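Local coordinates for oligopeptide ABC transporter, periplasmic oligopeptide-binding protein, putative (PDB 5IPW), which probably binds oligopeptides in the periplasm of a hyperthermophile and hands them to an ABC transporter for uptake, at residues T62-K68 with Y276-V282; H428-L432 with K462-W467; K89-K93 with G393-F397. All blocks are in the same frame, centred on the assembly; numbering follows the deposited sequence.

Interaction 1 of 3, residues T62-K68 with Y276-V282; sequences TWRRVWK and YVRHEYV
The outermost strand of a mixed four-stranded sheet and its parallel neighbour meet here: 62-67 lies beside 276-281, with bridges from Thr-62 and Tyr-276 to Trp-67 and Tyr-281. The bonding is the regular parallel pattern, in which Trp-63, Arg-65 and Trp-67 each give their N-H and receive on their O. Arg-65 N to Arg-278 O (2.8 Å, N-H...O 174°) is the straightest of these bonds. Trp-63, Arg-65 and Trp-67 share one sheet face with Val-277 and His-279, and in this family 5 solute-binding protein helix 73-80 covers Arg-65, His-279 and Trp-67 of that face, through Ile-76 and Leu-79. Arg-65 CB sits over the imidazole face, 4.0 Å from the His-279 centroid. Further on, His-279 CB lies over the five-membered ring of Trp-67, 3.9 Å from its centroid, and the imidazole turns an edge to that face with the planes at 62°. The bend at chi3 (107°) brings Arg-65 NH1 round to the imidazole, where its bond to His-279 NE2 is weak at 3.5 Å. On the other face Val-66 CB meets Val-282 CG1 at 3.9 Å, beneath helix 285-293. There Arg-64 is paired with Asp-298, while Arg-278 makes a cation-pi contact with Phe-252.

Interaction 2 of 3, residues H428-L432 with K462-W467; sequences HEYRL and KQIGVW
Loop-to-loop docking at the C-terminal end of helix 448-462 brings Tyr-430 and Arg-431 onto Gly-465 and Trp-467. That helix is the connection of a beta-alpha-beta crossover between the parallel strands 440-445 and 467-472, and it closes with a Schellman motif whose C-prime residue is Gly-465. The positive phi of Gly-465 and two bonds, Val-466 N to Trp-461 O and Gly-465 N to Lys-462 O (2.8 Å), are the evidence. As the backbone turns out of the helix, two successive carbonyls become available to the 428-432 loop, and Arg-431 takes both. Its backbone N reaches Gly-465 O at 3.0 Å, in the carbonyl plane and on a lone pair. Its side chain, bent at chi3, brings NE to Ile-464 O, also at 3.0 Å, but this bond is less direct: the N-H...O angle is 137° and the oxygen lies out of the guanidinium plane. A positive group here would probably be favoured by the partial negative charge of the helix end. Beyond the bond, Arg-431 NH1 forms a salt bridge with Asp-418, which ties the loop to helix 410-420 as well. Tyr-430 supplies the apolar half of the contact. Its ring makes an offset stack on the five-membered ring of Trp-467, with centroids 4.3 Å apart and planes only 6° from parallel. The carbonyl carbon of Gly-465 lies at the tyrosine edge, in the ring plane. Lys-462 CG approaches Tyr-430 CE1 to 3.8 Å, while the lysine NZ pairs with Glu-459. A CG anti to the backbone N (chi1 -169°) swings the Trp-467 indole alongside the tyrosine ring into the stack. The backbone alone sets Trp-467 CB over the Tyr-430 ring centre, 3.7 Å from the centroid.

Interaction 3 of 3, residues K89-K93 with G393-F397; sequences KEGGK and GSPYF
Asp-88 OD1 accepts the backbone N-H groups of both Gly-91 and Gly-92, and this double grip fixes the bend that 89-93 presents to Pro-395. The opposing segment has its own brace, a type I turn from Ser-394 to Phe-397 closed by Phe-397 N to Ser-394 O at 2.9 Å. Between the loop and the turn the meeting is by van der Waals contact, centred on the proline ring. Pro-395 CB comes to 3.4 Å from Gly-92 CA, and Pro-395 CG lies 3.8 Å from Gly-91 O. A CB on Gly-92 would run into Pro-395 CB, so the bare glycine leaves room for the proline ring. On its own side, Pro-395 CB stands over the centre of the Tyr-396 ring. Glu-90 flanks the proline on the other segment: CG sits between the backbone N and the carbonyl carbon (chi1 85°), and the extended chain places CD 3.9 Å from Pro-395 CA. Its OE1 also makes a long, weak ion pair with Lys-572, whose NZ is hydrogen-bonded to Pro-395 O. With an alanine here, Pro-395 would probably lose its cover from the carboxylate, and Lys-572 its distant opposite charge. The glutamate-bearing loop is the hairpin connection between antiparallel strands 85-87 and 94-105, whereas 393-397 leads into helix 399-403 and rests on helix 568-584, where Tyr-396 packs against Ile-571 and Met-575.

Overall arrangement
The three contacts are spread along an elongated single chain and none touches another. Interaction 3 lies nearest the middle, about 11 Å from the centre of the chain, against 24 Å for interaction 1 and 41 Å for interaction 2. Interactions 1 and 2 stand furthest apart, their centres about 56 Å from each other. Interaction 3 comes within about 15 Å of interaction 1 and 25 Å of interaction 2, nearest atoms in both cases. Along the sequence, 62-68 and 276-282 alternate with 89-93 and 393-397, whereas interaction 2 follows both. Interaction 3 joins a hairpin of the five-stranded antiparallel sheet to the segment before helix 399-403. The geometry ties none of the three to the peptide site.

Interaction 1 of 3, residues T62-K68 with Y276-V282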
loop_
_atom_site.group_PDB
_atom_site.type_symbol
_atom_site.label_atom_id
_atom_site.label_comp_id
_atom_site.label_asym_id
_atom_site.label_seq_id
_atom_site.Cartn_x
_atom_site.Cartn_y
_atom_site.Cartn_z
ATOM N N THR A 62 22.008 -18.348 0.704
ATOM C CA THR A 62 22.124 -16.981 0.228
ATOM C C THR A 62 21.038 -16.766 -0.804
ATOM O O THR A 62 20.974 -17.459 -1.816
ATOM C CB THR A 62 23.510 -16.671 -0.383
ATOM O OG1 THR A 62 24.525 -16.805 0.622
ATOM C CG2 THR A 62 23.568 -15.249 -0.923
ATOM N N TRP A 63 20.196 -15.785 -0.523
ATOM C CA TRP A 63 19.051 -15.453 -1.331
ATOM C C TRP A 63 19.509 -14.453 -2.392
ATOM O O TRP A 63 19.817 -13.293 -2.080
ATOM C CB TRP A 63 17.962 -14.886 -0.402
ATOM C CG TRP A 63 16.752 -14.266 -1.016
ATOM C CD1 TRP A 63 16.386 -14.240 -2.337
ATOM C CD2 TRP A 63 15.713 -13.600 -0.302
ATOM N NE1 TRP A 63 15.184 -13.569 -2.486
ATOM C CE2 TRP A 63 14.752 -13.176 -1.248
ATOM C CE3 TRP A 63 15.498 -13.324 1.054
ATOM C CZ2 TRP A 63 13.604 -12.486 -0.876
ATOM C CZ3 TRP A 63 14.367 -12.637 1.417
ATOM C CH2 TRP A 63 13.428 -12.224 0.458
ATOM N N ARG A 64 19.544 -14.918 -3.640
ATOM C CA ARG A 64 20.002 -14.116 -4.765
ATOM C C ARG A 64 18.888 -13.279 -5.349
ATOM O O ARG A 64 17.858 -13.809 -5.769
ATOM C CB ARG A 64 20.574 -15.013 -5.863
ATOM C CG ARG A 64 21.757 -15.860 -5.406
ATOM C CD ARG A 64 22.127 -16.903 -6.443
ATOM N NE ARG A 64 21.043 -17.863 -6.626
ATOM C CZ ARG A 64 20.920 -18.694 -7.655
ATOM N NH1 ARG A 64 21.826 -18.720 -8.633
ATOM N NH2 ARG A 64 19.879 -19.515 -7.707
ATOM N N ARG A 65 19.106 -11.965 -5.371
ATOM C CA ARG A 65 18.219 -11.040 -6.059
ATOM C C ARG A 65 19.036 -10.120 -6.960
ATOM O O ARG A 65 20.269 -10.209 -7.019
ATOM C CB ARG A 65 17.456 -10.182 -5.052
ATOM C CG ARG A 65 16.693 -10.929 -3.976
ATOM C CD ARG A 65 15.945 -9.942 -3.079
ATOM N NE ARG A 65 14.503 -9.951 -3.318
ATOM C CZ ARG A 65 13.740 -8.888 -3.577
ATOM N NH1 ARG A 65 14.247 -7.668 -3.639
ATOM N NH2 ARG A 65 12.433 -9.050 -3.766
ATOM N N VAL A 66 18.343 -9.219 -7.643
ATOM C CA VAL A 66 18.992 -8.185 -8.438
ATOM C C VAL A 66 18.346 -6.828 -8.168
ATOM O O VAL A 66 17.132 -6.741 -7.980
ATOM C CB VAL A 66 18.927 -8.501 -9.958
ATOM C CG1 VAL A 66 19.669 -9.788 -10.267
ATOM C CG2 VAL A 66 17.495 -8.602 -10.452
ATOM N N TRP A 67 19.160 -5.774 -8.161
ATOM C CA TRP A 67 18.641 -4.400 -8.044
ATOM C C TRP A 67 19.372 -3.390 -8.944
ATOM O O TRP A 67 20.413 -3.691 -9.542
ATOM C CB TRP A 67 18.667 -3.943 -6.580
ATOM C CG TRP A 67 20.007 -3.498 -6.052
ATOM C CD1 TRP A 67 21.242 -3.954 -6.417
ATOM C CD2 TRP A 67 20.230 -2.526 -5.025
ATOM N NE1 TRP A 67 22.220 -3.317 -5.693
ATOM C CE2 TRP A 67 21.624 -2.434 -4.830
ATOM C CE3 TRP A 67 19.384 -1.721 -4.252
ATOM C CZ2 TRP A 67 22.193 -1.567 -3.896
ATOM C CZ3 TRP A 67 19.949 -0.857 -3.324
ATOM C CH2 TRP A 67 21.343 -0.786 -3.156
ATOM N N LYS A 68 18.812 -2.186 -9.009
ATOM C CA LYS A 68 19.345 -1.093 -9.830
ATOM C C LYS A 68 20.239 -0.115 -9.042
ATOM O O LYS A 68 20.281 1.079 -9.347
ATOM C CB LYS A 68 18.179 -0.343 -10.476
ATOM C CG LYS A 68 17.424 -1.184 -11.491
ATOM C CD LYS A 68 16.187 -0.470 -12.005
ATOM C CE LYS A 68 15.539 -1.262 -13.126
ATOM N NZ LYS A 68 14.223 -0.687 -13.499
ATOM N N TYR A 276 22.078 -14.942 4.371
ATOM C CA TYR A 276 22.472 -13.783 3.584
ATOM C C TYR A 276 21.504 -13.545 2.446
ATOM O O TYR A 276 20.954 -14.496 1.888
ATOM C CB TYR A 276 23.853 -14.002 2.973
ATOM C CG TYR A 276 24.956 -14.158 3.975
ATOM C CD1 TYR A 276 25.631 -13.052 4.467
ATOM C CD2 TYR A 276 25.338 -15.403 4.409
ATOM C CE1 TYR A 276 26.655 -13.191 5.385
ATOM C CE2 TYR A 276 26.359 -15.562 5.323
ATOM C CZ TYR A 276 27.012 -14.450 5.813
ATOM O OH TYR A 276 28.022 -14.609 6.737
ATOM N N VAL A 277 21.301 -12.280 2.102
ATOM C CA VAL A 277 20.578 -11.943 0.889
ATOM C C VAL A 277 21.451 -10.985 0.097
ATOM O O VAL A 277 21.890 -9.959 0.616
ATOM C CB VAL A 277 19.142 -11.404 1.146
ATOM C CG1 VAL A 277 19.003 -10.800 2.526
ATOM C CG2 VAL A 277 18.707 -10.413 0.073
ATOM N N ARG A 278 21.734 -11.361 -1.152
ATOM C CA ARG A 278 22.635 -10.587 -1.995
ATOM C C ARG A 278 21.937 -10.059 -3.238
ATOM O O ARG A 278 21.267 -10.796 -3.961
ATOM C CB ARG A 278 23.903 -11.396 -2.329
ATOM C CG ARG A 278 24.018 -12.023 -3.712
ATOM C CD ARG A 278 25.124 -13.071 -3.703
ATOM N NE ARG A 278 26.022 -13.013 -4.853
ATOM C CZ ARG A 278 25.823 -13.604 -6.035
ATOM N NH1 ARG A 278 24.726 -14.299 -6.293
ATOM N NH2 ARG A 278 26.738 -13.485 -6.985
ATOM N N HIS A 279 22.072 -8.756 -3.448
ATOM C CA HIS A 279 21.581 -8.105 -4.655
ATOM C C HIS A 279 22.754 -7.840 -5.588
ATOM O O HIS A 279 23.777 -7.284 -5.165
ATOM C CB HIS A 279 20.901 -6.784 -4.316
ATOM C CG HIS A 279 19.630 -6.941 -3.547
ATOM N ND1 HIS A 279 19.601 -7.369 -2.238
ATOM C CD2 HIS A 279 18.343 -6.715 -3.899
ATOM C CE1 HIS A 279 18.351 -7.413 -1.820
ATOM N NE2 HIS A 279 17.569 -7.012 -2.804
ATOM N N GLU A 280 22.611 -8.264 -6.842
ATOM C CA GLU A 280 23.540 -7.880 -7.894
ATOM C C GLU A 280 23.071 -6.592 -8.562
ATOM O O GLU A 280 21.896 -6.468 -8.929
ATOM C CB GLU A 280 23.663 -8.984 -8.936
ATOM C CG GLU A 280 24.806 -8.751 -9.916
ATOM C CD GLU A 280 25.096 -9.942 -10.809
ATOM O OE1 GLU A 280 24.696 -11.083 -10.481
ATOM O OE2 GLU A 280 25.742 -9.723 -11.848
ATOM N N TYR A 281 23.981 -5.629 -8.714
ATOM C CA TYR A 281 23.672 -4.441 -9.502
ATOM C C TYR A 281 23.442 -4.864 -10.960
ATOM O O TYR A 281 24.201 -5.651 -11.520
ATOM C CB TYR A 281 24.774 -3.365 -9.432
ATOM C CG TYR A 281 24.490 -2.207 -10.379
ATOM C CD1 TYR A 281 23.699 -1.135 -9.982
ATOM C CD2 TYR A 281 24.970 -2.218 -11.693
ATOM C CE1 TYR A 281 23.409 -0.091 -10.851
ATOM C CE2 TYR A 281 24.686 -1.183 -12.572
ATOM C CZ TYR A 281 23.906 -0.121 -12.149
ATOM O OH TYR A 281 23.624 0.907 -13.027
ATOM N N VAL A 282 22.381 -4.345 -11.556
ATOM C CA VAL A 282 22.082 -4.613 -12.945
ATOM C C VAL A 282 21.752 -3.308 -13.658
ATOM O O VAL A 282 21.265 -2.354 -13.047
ATOM C CB VAL A 282 20.921 -5.619 -13.113
ATOM C CG1 VAL A 282 21.325 -6.988 -12.590
ATOM C CG2 VAL A 282 19.651 -5.124 -12.432
#

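Interaction 2 of 3, residues H428-L432 with K462-W467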
loop_
_atom_site.group_PDB
_atom_site.type_symbol
_atom_site.label_atom_id
_atom_site.label_comp_id
_atom_site.label_asym_id
_atom_site.label_seq_id
_atom_site.Cartn_x
_atom_site.Cartn_y
_atom_site.Cartn_z
ATOM N N HIS A 428 -32.436 5.451 -36.386
ATOM C CA HIS A 428 -32.143 4.494 -35.309
ATOM C C HIS A 428 -30.636 4.216 -35.166
ATOM O O HIS A 428 -30.214 3.067 -34.996
ATOM C CB HIS A 428 -32.928 3.193 -35.528
ATOM C CG HIS A 428 -33.051 2.342 -34.299
ATOM N ND1 HIS A 428 -32.075 1.449 -33.910
ATOM C CD2 HIS A 428 -34.039 2.242 -33.378
ATOM C CE1 HIS A 428 -32.455 0.841 -32.799
ATOM N NE2 HIS A 428 -33.643 1.304 -32.457
ATOM N N GLU A 429 -29.838 5.283 -35.233
ATOM C CA GLU A 429 -28.377 5.186 -35.188
ATOM C C GLU A 429 -27.855 5.588 -33.809
ATOM O O GLU A 429 -27.084 4.853 -33.186
ATOM C CB GLU A 429 -27.749 6.062 -36.276
ATOM C CG GLU A 429 -26.230 5.975 -36.328
ATOM C CD GLU A 429 -25.642 6.587 -37.583
ATOM O OE1 GLU A 429 -26.253 7.522 -38.146
ATOM O OE2 GLU A 429 -24.556 6.134 -38.003
ATOM N N TYR A 430 -28.268 6.767 -33.355
ATOM C CA TYR A 430 -28.048 7.204 -31.980
ATOM C C TYR A 430 -29.364 7.735 -31.456
ATOM O O TYR A 430 -30.280 7.993 -32.230
ATOM C CB TYR A 430 -26.981 8.296 -31.914
ATOM C CG TYR A 430 -25.617 7.861 -32.405
ATOM C CD1 TYR A 430 -24.858 6.935 -31.690
ATOM C CD2 TYR A 430 -25.076 8.383 -33.578
ATOM C CE1 TYR A 430 -23.604 6.537 -32.135
ATOM C CE2 TYR A 430 -23.822 7.993 -34.029
ATOM C CZ TYR A 430 -23.091 7.070 -33.306
ATOM O OH TYR A 430 -21.850 6.688 -33.756
ATOM N N ARG A 431 -29.467 7.901 -30.145
ATOM C CA ARG A 431 -30.670 8.498 -29.574
ATOM C C ARG A 431 -30.468 9.996 -29.320
ATOM O O ARG A 431 -29.470 10.569 -29.776
ATOM C CB ARG A 431 -31.180 7.713 -28.353
ATOM C CG ARG A 431 -30.192 7.407 -27.249
ATOM C CD ARG A 431 -30.876 6.533 -26.204
ATOM N NE ARG A 431 -30.947 5.119 -26.595
ATOM C CZ ARG A 431 -31.913 4.264 -26.244
ATOM N NH1 ARG A 431 -32.948 4.648 -25.494
ATOM N NH2 ARG A 431 -31.852 3.003 -26.655
ATOM N N LEU A 432 -31.427 10.635 -28.647
ATOM C CA LEU A 432 -31.481 12.093 -28.578
ATOM C C LEU A 432 -31.796 12.604 -27.177
ATOM O O LEU A 432 -32.497 11.946 -26.404
ATOM C CB LEU A 432 -32.552 12.623 -29.539
ATOM C CG LEU A 432 -32.502 12.204 -31.013
ATOM C CD1 LEU A 432 -33.789 12.626 -31.703
ATOM C CD2 LEU A 432 -31.293 12.777 -31.744
ATOM N N LYS A 462 -22.271 2.575 -28.915
ATOM C CA LYS A 462 -23.028 2.779 -30.154
ATOM C C LYS A 462 -24.228 1.831 -30.235
ATOM O O LYS A 462 -25.305 2.219 -30.686
ATOM C CB LYS A 462 -22.120 2.569 -31.366
ATOM C CG LYS A 462 -22.747 2.913 -32.712
ATOM C CD LYS A 462 -21.846 2.520 -33.875
ATOM C CE LYS A 462 -20.418 3.018 -33.697
ATOM N NZ LYS A 462 -19.622 2.898 -34.948
ATOM N N GLN A 463 -24.040 0.595 -29.781
ATOM C CA GLN A 463 -25.119 -0.397 -29.745
ATOM C C GLN A 463 -26.281 -0.011 -28.823
ATOM O O GLN A 463 -27.359 -0.594 -28.922
ATOM C CB GLN A 463 -24.572 -1.779 -29.349
ATOM C CG GLN A 463 -24.299 -2.718 -30.518
ATOM C CD GLN A 463 -23.458 -2.092 -31.618
ATOM O OE1 GLN A 463 -22.270 -1.830 -31.435
ATOM N NE2 GLN A 463 -24.068 -1.864 -32.776
ATOM N N ILE A 464 -26.068 0.949 -27.927
ATOM C CA ILE A 464 -27.177 1.508 -27.142
ATOM C C ILE A 464 -27.536 2.936 -27.574
ATOM O O ILE A 464 -28.328 3.620 -26.914
ATOM C CB ILE A 464 -26.930 1.427 -25.613
ATOM C CG1 ILE A 464 -25.731 2.283 -25.183
ATOM C CG2 ILE A 464 -26.717 -0.022 -25.200
ATOM C CD1 ILE A 464 -25.552 2.384 -23.680
ATOM N N GLY A 465 -26.967 3.363 -28.698
ATOM C CA GLY A 465 -27.252 4.676 -29.273
ATOM C C GLY A 465 -26.553 5.848 -28.606
ATOM O O GLY A 465 -26.917 6.998 -28.841
ATOM N N VAL A 466 -25.546 5.566 -27.782
ATOM C CA VAL A 466 -24.799 6.611 -27.110
ATOM C C VAL A 466 -23.545 6.920 -27.914
ATOM O O VAL A 466 -22.673 6.068 -28.075
ATOM C CB VAL A 466 -24.434 6.212 -25.673
ATOM C CG1 VAL A 466 -23.443 7.204 -25.080
ATOM C CG2 VAL A 466 -25.686 6.122 -24.804
ATOM N N TRP A 467 -23.469 8.152 -28.413
ATOM C CA TRP A 467 -22.379 8.587 -29.282
ATOM C C TRP A 467 -21.228 9.136 -28.443
ATOM O O TRP A 467 -21.415 10.071 -27.667
ATOM C CB TRP A 467 -22.882 9.682 -30.228
ATOM C CG TRP A 467 -21.947 10.048 -31.349
ATOM C CD1 TRP A 467 -20.651 9.638 -31.527
ATOM C CD2 TRP A 467 -22.234 10.935 -32.436
ATOM N NE1 TRP A 467 -20.127 10.200 -32.664
ATOM C CE2 TRP A 467 -21.076 11.002 -33.240
ATOM C CE3 TRP A 467 -23.364 11.673 -32.813
ATOM C CZ2 TRP A 467 -21.014 11.781 -34.399
ATOM C CZ3 TRP A 467 -23.301 12.446 -33.964
ATOM C CH2 TRP A 467 -22.134 12.495 -34.743
#

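Interaction 3 of 3, residues K89-K93 with G393-F397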
loop_
_atom_site.group_PDB
_atom_site.type_symbol
_atom_site.label_atom_id
_atom_site.label_comp_id
_atom_site.label_asym_id
_atom_site.label_seq_id
_atom_site.Cartn_x
_atom_site.Cartn_y
_atom_site.Cartn_z
ATOM N N LYS A 89 -1.737 -10.239 6.445
ATOM C CA LYS A 89 -1.483 -10.429 5.015
ATOM C C LYS A 89 -2.427 -9.602 4.117
ATOM O O LYS A 89 -1.988 -9.069 3.097
ATOM C CB LYS A 89 -1.574 -11.916 4.664
ATOM C CG LYS A 89 -1.361 -12.236 3.199
ATOM C CD LYS A 89 -1.762 -13.664 2.886
ATOM C CE LYS A 89 -1.794 -13.891 1.388
ATOM N NZ LYS A 89 -2.091 -15.306 1.050
ATOM N N GLU A 90 -3.709 -9.499 4.489
ATOM C CA GLU A 90 -4.707 -8.815 3.639
ATOM C C GLU A 90 -4.627 -7.275 3.716
ATOM O O GLU A 90 -4.747 -6.589 2.691
ATOM C CB GLU A 90 -6.137 -9.334 3.924
ATOM C CG GLU A 90 -6.886 -8.690 5.092
ATOM C CD GLU A 90 -8.296 -9.242 5.273
ATOM O OE1 GLU A 90 -8.872 -9.073 6.371
ATOM O OE2 GLU A 90 -8.835 -9.842 4.320
ATOM N N GLY A 91 -4.435 -6.750 4.926
ATOM C CA GLY A 91 -4.152 -5.329 5.138
ATOM C C GLY A 91 -5.198 -4.534 5.900
ATOM O O GLY A 91 -5.280 -3.319 5.733
ATOM N N GLY A 92 -5.985 -5.196 6.744
ATOM C CA GLY A 92 -7.056 -4.517 7.476
ATOM C C GLY A 92 -6.879 -4.411 8.972
ATOM O O GLY A 92 -7.498 -3.569 9.620
ATOM N N LYS A 93 -6.018 -5.258 9.518
ATOM C CA LYS A 93 -5.934 -5.460 10.955
ATOM C C LYS A 93 -4.475 -5.433 11.383
ATOM O O LYS A 93 -3.581 -5.746 10.588
ATOM C CB LYS A 93 -6.574 -6.802 11.327
ATOM C CG LYS A 93 -6.171 -7.946 10.406
ATOM C CD LYS A 93 -6.968 -9.214 10.654
ATOM C CE LYS A 93 -6.530 -9.942 11.917
ATOM N NZ LYS A 93 -6.817 -11.404 11.840
ATOM N N GLY A 393 -9.466 -9.856 -1.742
ATOM C CA GLY A 393 -8.361 -10.042 -0.806
ATOM C C GLY A 393 -8.001 -8.771 -0.061
ATOM O O GLY A 393 -6.824 -8.503 0.189
ATOM N N SER A 394 -9.018 -7.995 0.310
ATOM C CA SER A 394 -8.808 -6.728 0.993
ATOM C C SER A 394 -9.854 -6.562 2.081
ATOM O O SER A 394 -10.996 -6.966 1.899
ATOM C CB SER A 394 -8.879 -5.569 -0.001
ATOM O OG SER A 394 -10.210 -5.296 -0.397
ATOM N N PRO A 395 -9.473 -5.941 3.207
ATOM C CA PRO A 395 -10.296 -5.983 4.416
ATOM C C PRO A 395 -11.765 -5.684 4.189
ATOM O O PRO A 395 -12.621 -6.426 4.668
ATOM C CB PRO A 395 -9.678 -4.901 5.310
ATOM C CG PRO A 395 -8.775 -4.101 4.430
ATOM C CD PRO A 395 -8.316 -5.046 3.371
ATOM N N TYR A 396 -12.045 -4.619 3.446
ATOM C CA TYR A 396 -13.408 -4.116 3.290
ATOM C C TYR A 396 -14.040 -4.524 1.959
ATOM O O TYR A 396 -15.077 -3.975 1.578
ATOM C CB TYR A 396 -13.403 -2.596 3.431
ATOM C CG TYR A 396 -12.437 -2.118 4.486
ATOM C CD1 TYR A 396 -12.630 -2.445 5.823
ATOM C CD2 TYR A 396 -11.316 -1.364 4.147
ATOM C CE1 TYR A 396 -11.741 -2.022 6.798
ATOM C CE2 TYR A 396 -10.423 -0.936 5.113
ATOM C CZ TYR A 396 -10.639 -1.267 6.436
ATOM O OH TYR A 396 -9.758 -0.843 7.399
ATOM N N PHE A 397 -13.425 -5.497 1.278
ATOM C CA PHE A 397 -13.899 -6.011 -0.011
ATOM C C PHE A 397 -15.413 -6.113 -0.101
ATOM O O PHE A 397 -16.067 -6.587 0.832
ATOM C CB PHE A 397 -13.313 -7.397 -0.268
ATOM C CG PHE A 397 -13.819 -8.047 -1.524
ATOM C CD1 PHE A 397 -13.237 -7.755 -2.740
ATOM C CD2 PHE A 397 -14.872 -8.949 -1.489
ATOM C CE1 PHE A 397 -13.682 -8.346 -3.908
ATOM C CE2 PHE A 397 -15.326 -9.544 -2.651
ATOM C CZ PHE A 397 -14.729 -9.244 -3.860
#